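Local coordinates for snaclec convulxin subunit alpha (Crotalus durissus, PDB 1UMR), which activates platelets by binding the collagen receptor glycoprotein VI, as a subunit of a snake venom C-type lectin-like toxin, at residues A[34-39]-A[129-134]. Sequence-based numbering, arbitrary orientation.
Sequences KQAKGA and CKFPPQ
The methyl group of A36 sits almost exactly over the middle of the F131 ring, with CB 3.6 Å from the ring centroid and only 3° off the ring normal. All six ring carbons lie at nearly equal range from this methyl, which makes the contact a centred CH-pi interaction rather than a touch at one edge. The phenyl reaches it because CG of F131 lies between the backbone N and the carbonyl carbon (chi1 83°). W8, from the N-terminal part of the chain, meets the same phenylalanine edge-to-face. Nearer the backbone, A39 CB packs 3.5 Å from F131 CB, its methyl standing oblique to the ring. The two alanines are the first and last residues of a type II beta turn, closed by a hydrogen bond from A39 N to A36 O (3.0 Å); G38 fills the third position, where a type II turn has positive phi (65°), a conformation that suits glycine. In this C-type lectin fold the turn leads from helix 25-35 into the short strand 40-41, which lies antiparallel to the C-terminal strand 125-131. K130 pairs through its backbone with H40, and just before that pair A39 CA approaches K130 O at 3.2 Å in a CA-H...O contact. The same carbonyl accepts a hydrogen bond from a water, which also donates a weak one to G38 O. The side chain of K130 leaves in the other direction, its NZ forming a salt bridge with E49. A disulfide from C129 to C32 ties the strand covalently to the helix. Beyond F131, P132 lays its CD 3.9 Å from G38 O. At the exposed outer end, a second water accepts from K37 NZ and donates to Q134 OE1, each at 2.8 Å, linking the lysine tip to the C-terminal tail.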
loop_
_atom_site.group_PDB
_atom_site.type_symbol
_atom_site.label_atom_id
_atom_site.label_comp_id
_atom_site.label_asym_id
_atom_site.label_seq_id
_atom_site.Cartn_x
_atom_site.Cartn_y
_atom_site.Cartn_z
ATOM N N LYS A 34 32.727 24.851 -41.291
ATOM C CA LYS A 34 33.513 25.882 -41.915
ATOM C C LYS A 34 32.549 26.981 -42.451
ATOM O O LYS A 34 33.010 28.041 -42.731
ATOM C CB LYS A 34 34.362 25.358 -43.093
ATOM C CG LYS A 34 35.455 24.261 -42.715
ATOM C CD LYS A 34 36.078 23.719 -44.030
ATOM C CE LYS A 34 37.335 22.858 -43.804
ATOM N NZ LYS A 34 37.630 22.118 -45.063
ATOM N N GLN A 35 31.245 26.695 -42.585
ATOM C CA GLN A 35 30.283 27.614 -43.141
ATOM C C GLN A 35 29.989 28.748 -42.189
ATOM O O GLN A 35 29.686 29.801 -42.650
ATOM C CB GLN A 35 28.983 26.879 -43.522
ATOM C CG GLN A 35 29.085 25.902 -44.692
ATOM C CD GLN A 35 30.175 26.276 -45.704
ATOM O OE1 GLN A 35 31.269 25.644 -45.754
ATOM N NE2 GLN A 35 29.923 27.317 -46.460
ATOM N N ALA A 36 30.105 28.565 -40.869
ATOM C CA ALA A 36 29.638 29.625 -39.917
ATOM C C ALA A 36 29.901 29.183 -38.463
ATOM O O ALA A 36 30.076 27.991 -38.217
ATOM C CB ALA A 36 28.156 29.871 -40.070
ATOM N N LYS A 37 29.903 30.146 -37.540
ATOM C CA LYS A 37 30.106 29.934 -36.124
ATOM C C LYS A 37 29.017 28.960 -35.674
ATOM O O LYS A 37 27.894 29.113 -36.070
ATOM C CB LYS A 37 29.966 31.290 -35.383
ATOM C CG LYS A 37 31.005 32.367 -35.866
ATOM C CD LYS A 37 30.894 33.649 -34.998
ATOM C CE LYS A 37 31.377 34.948 -35.671
ATOM N NZ LYS A 37 30.690 35.027 -37.149
ATOM N N GLY A 38 29.370 27.956 -34.885
ATOM C CA GLY A 38 28.403 27.004 -34.387
ATOM C C GLY A 38 27.749 26.137 -35.475
ATOM O O GLY A 38 26.743 25.463 -35.185
ATOM N N ALA A 39 28.233 26.115 -36.734
ATOM C CA ALA A 39 27.496 25.205 -37.645
ATOM C C ALA A 39 27.933 23.735 -37.516
ATOM O O ALA A 39 29.047 23.468 -37.166
ATOM C CB ALA A 39 27.613 25.626 -39.024
ATOM N N CYS A 129 23.306 21.311 -43.669
ATOM C CA CYS A 129 23.978 22.097 -42.627
ATOM C C CYS A 129 22.991 22.948 -41.780
ATOM O O CYS A 129 21.916 23.356 -42.262
ATOM C CB CYS A 129 25.013 23.012 -43.206
ATOM S SG CYS A 129 26.432 22.118 -43.888
ATOM N N LYS A 130 23.311 23.167 -40.513
ATOM C CA LYS A 130 22.487 23.994 -39.619
ATOM C C LYS A 130 23.341 24.857 -38.723
ATOM O O LYS A 130 24.428 24.474 -38.302
ATOM C CB LYS A 130 21.439 23.191 -38.844
ATOM C CG LYS A 130 20.853 23.854 -37.536
ATOM C CD LYS A 130 20.023 22.789 -36.766
ATOM C CE LYS A 130 19.427 23.301 -35.405
ATOM N NZ LYS A 130 18.432 22.365 -34.820
ATOM N N PHE A 131 22.912 26.092 -38.524
ATOM C CA PHE A 131 23.574 26.989 -37.581
ATOM C C PHE A 131 22.651 28.092 -37.078
ATOM O O PHE A 131 21.620 28.331 -37.693
ATOM C CB PHE A 131 24.830 27.582 -38.177
ATOM C CG PHE A 131 24.618 28.765 -39.023
ATOM C CD1 PHE A 131 24.581 28.664 -40.412
ATOM C CD2 PHE A 131 24.600 30.022 -38.448
ATOM C CE1 PHE A 131 24.460 29.779 -41.251
ATOM C CE2 PHE A 131 24.504 31.169 -39.219
ATOM C CZ PHE A 131 24.444 31.067 -40.660
ATOM N N PRO A 132 22.967 28.685 -35.914
ATOM C CA PRO A 132 22.129 29.763 -35.349
ATOM C C PRO A 132 22.704 31.133 -35.691
ATOM O O PRO A 132 23.752 31.424 -35.219
ATOM C CB PRO A 132 22.245 29.543 -33.876
ATOM C CG PRO A 132 23.779 28.925 -33.659
ATOM C CD PRO A 132 24.120 28.329 -35.041
ATOM N N PRO A 133 22.038 31.962 -36.486
ATOM C CA PRO A 133 22.556 33.296 -36.876
ATOM C C PRO A 133 22.542 34.131 -35.629
ATOM O O PRO A 133 21.887 33.694 -34.687
ATOM C CB PRO A 133 21.457 33.822 -37.842
ATOM C CG PRO A 133 20.197 33.221 -37.249
ATOM C CD PRO A 133 20.731 31.709 -37.086
ATOM N N GLN A 134 23.264 35.252 -35.595
ATOM C CA GLN A 134 23.266 36.145 -34.422
ATOM C C GLN A 134 22.462 37.392 -34.623
ATOM O O GLN A 134 22.352 37.976 -35.700
ATOM C CB GLN A 134 24.675 36.571 -34.027
ATOM C CG GLN A 134 25.750 35.500 -34.247
ATOM C CD GLN A 134 27.200 36.035 -33.913
ATOM O OE1 GLN A 134 27.768 36.916 -34.577
ATOM N NE2 GLN A 134 27.763 35.488 -32.869
HETATM O O HOH W 1 28.802 37.063 -37.189
HETATM O O HOH W 2 24.073 23.378 -35.761
#